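Local atomic coordinates of virulence factor (Pectobacterium carotovorum, PDB entry 2W3Y), a protein that acts as a virulence factor against Drosophila, is S-palmitoylated and binds to lipid vesicles. Residues A[63-66]-A[67-71]; A[153-156]-A[157-161]. All blocks are in the same frame, centred on the assembly; numbering follows the deposited sequence.

Interaction 1: residues A[63-66]-A[67-71]; sequences GRIL and MERFV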
loop_
_atom_site.group_PDB
_atom_site.type_symbol
_atom_site.label_atom_id
_atom_site.label_comp_id
_atom_site.label_asym_id
_atom_site.label_seq_id
_atom_site.Cartn_x
_atom_site.Cartn_y
_atom_site.Cartn_z
ATOM N N GLY A 63 -4.678 -12.301 -7.919
ATOM C CA GLY A 63 -5.049 -10.996 -7.365
ATOM C C GLY A 63 -3.861 -10.266 -6.760
ATOM O O GLY A 63 -3.704 -9.065 -6.958
ATOM N N ARG A 64 -3.018 -11.004 -6.035
ATOM C CA ARG A 64 -1.796 -10.448 -5.460
ATOM C C ARG A 64 -0.857 -9.932 -6.536
ATOM O O ARG A 64 -0.329 -8.825 -6.400
ATOM C CB ARG A 64 -1.099 -11.449 -4.515
ATOM C CG ARG A 64 -1.891 -11.690 -3.232
ATOM C CD ARG A 64 -1.185 -12.603 -2.244
ATOM N NE ARG A 64 0.212 -12.226 -1.997
ATOM C CZ ARG A 64 0.910 -12.590 -0.926
ATOM N NH1 ARG A 64 0.350 -13.313 0.027
ATOM N NH2 ARG A 64 2.172 -12.216 -0.799
ATOM N N ILE A 65 -0.660 -10.709 -7.609
ATOM C CA ILE A 65 0.174 -10.259 -8.731
ATOM C C ILE A 65 -0.382 -9.013 -9.397
ATOM O O ILE A 65 0.362 -8.060 -9.669
ATOM C CB ILE A 65 0.405 -11.348 -9.830
ATOM C CG1 ILE A 65 0.988 -12.645 -9.248
ATOM C CG2 ILE A 65 1.286 -10.798 -10.967
ATOM C CD1 ILE A 65 2.158 -12.492 -8.352
ATOM N N LEU A 66 -1.683 -9.019 -9.664
ATOM C CA LEU A 66 -2.356 -7.852 -10.249
ATOM C C LEU A 66 -2.187 -6.566 -9.424
ATOM O O LEU A 66 -1.882 -5.499 -9.972
ATOM C CB LEU A 66 -3.841 -8.142 -10.444
ATOM C CG LEU A 66 -4.226 -9.113 -11.566
ATOM C CD1 LEU A 66 -5.726 -9.460 -11.468
ATOM C CD2 LEU A 66 -3.878 -8.542 -12.952
ATOM N N MET A 67 -2.389 -6.672 -8.113
ATOM C CA MET A 67 -2.322 -5.489 -7.254
ATOM C C MET A 67 -0.898 -4.917 -7.159
ATOM O O MET A 67 -0.728 -3.689 -7.187
ATOM C CB MET A 67 -2.919 -5.781 -5.870
ATOM C CG MET A 67 -4.456 -5.890 -5.823
ATOM S SD MET A 67 -5.432 -4.476 -6.437
ATOM C CE MET A 67 -5.626 -4.791 -8.180
ATOM N N GLU A 68 0.119 -5.792 -7.067
ATOM C CA GLU A 68 1.527 -5.333 -7.058
ATOM C C GLU A 68 1.878 -4.590 -8.366
ATOM O O GLU A 68 2.639 -3.609 -8.365
ATOM C CB GLU A 68 2.512 -6.478 -6.791
ATOM C CG GLU A 68 2.363 -7.115 -5.391
ATOM C CD GLU A 68 3.593 -7.894 -4.897
ATOM O OE1 GLU A 68 4.619 -8.008 -5.619
ATOM O OE2 GLU A 68 3.541 -8.386 -3.740
ATOM N N ARG A 69 1.300 -5.053 -9.469
ATOM C CA ARG A 69 1.488 -4.411 -10.764
ATOM C C ARG A 69 0.812 -3.039 -10.832
ATOM O O ARG A 69 1.398 -2.094 -11.369
ATOM C CB ARG A 69 0.986 -5.313 -11.894
ATOM C CG ARG A 69 1.869 -6.555 -12.103
ATOM C CD ARG A 69 1.331 -7.425 -13.231
ATOM N NE ARG A 69 1.762 -6.887 -14.522
ATOM C CZ ARG A 69 1.365 -7.327 -15.716
ATOM N NH1 ARG A 69 0.498 -8.332 -15.818
ATOM N NH2 ARG A 69 1.844 -6.750 -16.814
ATOM N N PHE A 70 -0.404 -2.946 -10.289
ATOM C CA PHE A 70 -1.124 -1.667 -10.162
ATOM C C PHE A 70 -0.372 -0.667 -9.268
ATOM O O PHE A 70 -0.264 0.522 -9.602
ATOM C CB PHE A 70 -2.554 -1.884 -9.655
ATOM C CG PHE A 70 -3.583 -2.088 -10.760
ATOM C CD1 PHE A 70 -3.885 -1.061 -11.655
ATOM C CD2 PHE A 70 -4.263 -3.307 -10.877
ATOM C CE1 PHE A 70 -4.840 -1.243 -12.662
ATOM C CE2 PHE A 70 -5.218 -3.514 -11.878
ATOM C CZ PHE A 70 -5.509 -2.487 -12.775
ATOM N N VAL A 71 0.167 -1.155 -8.149
ATOM C CA VAL A 71 0.983 -0.310 -7.262
ATOM C C VAL A 71 2.218 0.245 -7.983
ATOM O O VAL A 71 2.488 1.458 -7.895
ATOM C CB VAL A 71 1.352 -1.045 -5.894
ATOM C CG1 VAL A 71 2.369 -0.221 -5.070
ATOM C CG2 VAL A 71 0.089 -1.309 -5.077
HETATM O O HOH W 1 2.507 -10.811 -3.279
#
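Glu68 turns its CG away from its own carbonyl carbon (chi1 -64°) and then runs nearly straight; Arg64, one turn earlier, starts alike (chi1 -69°) and bends at chi3. The two charged ends do not touch: Arg64 NH2 and Glu68 OE2 lie 5.0 Å apart. A water bridges them. It accepts from Arg64 NH2 at 2.9 Å, in the plane of the guanidinium at its edge, and donates to Glu68 OE2 at 2.7 Å. Both ends also have direct partners. Arg64 makes a salt bridge to Asp263 and a hydrogen bond to Gln48, and Glu68 OE2 is bonded to Thr46 and Tyr261. These bonds probably fix the rotation of both groups and favour their charged forms.

The next pair, Ile65 and Arg69, meets through carbon. Ile65 CG2 meets the aliphatic part of Arg69 at CD, 4.1 Å away, and the two side chains cross at a slant. The guanidinium of Arg69 continues past Ile65 to a salt bridge with Asp248.

On the buried side, the methyl CE of Met67 comes to 4.4 Å from Leu66 CB. Phe70 brings ring atom CD2 to 3.4 Å from Leu66 O, at an oblique angle to the ring. The Phe70 N to Leu66 O bond is 3.0 Å long.

Four successive i to i+4 backbone bonds, from Met67 to Phe70, mark the regular interior of an amphipathic alpha-helix, here helix 57-81 packed against the mixed beta-sheet.

Interaction 2: residues A[153-156]-A[157-161]; sequences NGLS and AEMNK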
loop_
_atom_site.group_PDB
_atom_site.type_symbol
_atom_site.label_atom_id
_atom_site.label_comp_id
_atom_site.label_asym_id
_atom_site.label_seq_id
_atom_site.Cartn_x
_atom_site.Cartn_y
_atom_site.Cartn_z
ATOM N N ASN A 153 15.553 1.473 11.255
ATOM C CA ASN A 153 16.946 1.950 11.303
ATOM C C ASN A 153 17.297 2.883 10.140
ATOM O O ASN A 153 17.877 3.971 10.337
ATOM C CB ASN A 153 17.923 0.776 11.318
ATOM C CG ASN A 153 17.919 0.023 12.632
ATOM O OD1 ASN A 153 17.877 -1.211 12.644
ATOM N ND2 ASN A 153 17.988 0.749 13.745
ATOM N N GLY A 154 16.930 2.456 8.933
ATOM C CA GLY A 154 17.165 3.249 7.727
ATOM C C GLY A 154 16.305 4.491 7.682
ATOM O O GLY A 154 16.764 5.554 7.292
ATOM N N LEU A 155 15.045 4.340 8.080
ATOM C CA LEU A 155 14.086 5.431 8.092
ATOM C C LEU A 155 14.538 6.549 9.027
ATOM O O LEU A 155 14.517 7.736 8.659
ATOM C CB LEU A 155 12.725 4.888 8.524
ATOM C CG LEU A 155 11.409 5.570 8.156
ATOM C CD1 LEU A 155 11.259 5.828 6.642
ATOM C CD2 LEU A 155 10.257 4.703 8.658
ATOM N N SER A 156 14.955 6.141 10.228
ATOM C CA SER A 156 15.418 7.023 11.293
ATOM C C SER A 156 16.627 7.841 10.860
ATOM O O SER A 156 16.672 9.072 11.074
ATOM C CB SER A 156 15.766 6.187 12.538
ATOM O OG SER A 156 16.226 7.010 13.603
ATOM N N ALA A 157 17.598 7.151 10.263
ATOM C CA ALA A 157 18.764 7.785 9.663
ATOM C C ALA A 157 18.394 8.888 8.658
ATOM O O ALA A 157 18.960 9.991 8.705
ATOM C CB ALA A 157 19.665 6.735 9.002
ATOM N N GLU A 158 17.449 8.612 7.760
ATOM C CA GLU A 158 17.047 9.627 6.772
ATOM C C GLU A 158 16.313 10.814 7.387
ATOM O O GLU A 158 16.675 11.953 7.112
ATOM C CB GLU A 158 16.217 9.038 5.621
ATOM C CG GLU A 158 16.931 7.997 4.758
ATOM C CD GLU A 158 18.009 8.570 3.852
ATOM O OE1 GLU A 158 18.287 9.790 3.905
ATOM O OE2 GLU A 158 18.589 7.784 3.062
ATOM N N MET A 159 15.292 10.547 8.203
ATOM C CA MET A 159 14.455 11.601 8.800
ATOM C C MET A 159 15.182 12.543 9.757
ATOM O O MET A 159 14.811 13.706 9.886
ATOM C CB MET A 159 13.166 11.032 9.435
ATOM C CG MET A 159 13.268 10.256 10.758
ATOM S SD MET A 159 11.622 9.586 11.277
ATOM C CE MET A 159 10.861 9.329 9.665
ATOM N N ASN A 160 16.224 12.042 10.402
ATOM C CA ASN A 160 16.976 12.835 11.378
ATOM C C ASN A 160 18.080 13.716 10.771
ATOM O O ASN A 160 18.825 14.386 11.489
ATOM C CB ASN A 160 17.534 11.932 12.477
ATOM C CG ASN A 160 16.462 11.482 13.463
ATOM O OD1 ASN A 160 16.307 10.287 13.721
ATOM N ND2 ASN A 160 15.719 12.441 14.023
ATOM N N LYS A 161 18.172 13.712 9.447
ATOM C CA LYS A 161 19.168 14.502 8.732
ATOM C C LYS A 161 18.915 15.990 8.882
ATOM O O LYS A 161 19.873 16.759 9.003
ATOM C CB LYS A 161 19.227 14.102 7.256
ATOM C CG LYS A 161 19.949 12.776 7.028
ATOM C CD LYS A 161 20.025 12.391 5.555
ATOM C CE LYS A 161 20.915 11.162 5.376
ATOM N NZ LYS A 161 20.792 10.526 4.037
#
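Ala157 opens the second segment by donating its backbone N to Asn153 O at 3.2 Å. Its methyl lies against the carbonyl oxygens of Asn153 and Gly154.

Glu158 follows, bonding through its N to Gly154 O. Its CG rests 3.5 Å from the same oxygen. The chain then bends at chi2 (-72°), and its carboxylate heads away from residues 153-156 toward the last residue of the segment.

Met159 N bonds to Leu155 O at 3.0 Å. Its CG sits between the backbone N and the carbonyl carbon (chi1 73°), close to the oxygens of Leu155 and Ser156. The thioether then turns so that CE meets Leu155 CG at 4.1 Å. This is the apolar contact of the pair, and both side chains are buried. Both also touch Tyr166 of strand 166-179. The Leu155 side chain lies about 4 Å from the bound palmitic acid at nearest atoms.

Asn160 N closes the last i to i+4 bond, to Ser156 O at 3.1 Å. Its CB lies close to the same oxygen.

The extended side chain of Lys161 runs back to Glu158. Its NZ makes a salt bridge to Glu158 OE1 at 2.6 Å, meeting it from above the carboxylate plane, 40° out. Its backbone N bonds to Glu158 O, a three-residue step. Lys203 adds a bond to Met159 O, just where the helical pattern runs out.

Together these features describe the C-terminal end of an alpha-helix, helix 142-159, whose inner face lies beside the palmitate site of this S-palmitoylated protein.

In the fold
Both interactions are one-turn contacts within a single helix, 57-81 for interaction 1 and 142-159 for interaction 2. Their centres are 29 Å apart, on opposite sides of the chain's centre. Both are partly buried: interaction 1 has four buried touching residues of eight, interaction 2, nearer the surface, two. Interaction 1 lies about 10 Å from that centre, mid-helix, and its charged groups are tied to neighbouring elements of the fold. Interaction 2 lies about 21 Å out, at a helix end, and its salt bridge stays within residues 157-161. Each turns apolar side chains to strand 166-179, a shared neighbour; in interaction 2 that inner side also approaches palmitate.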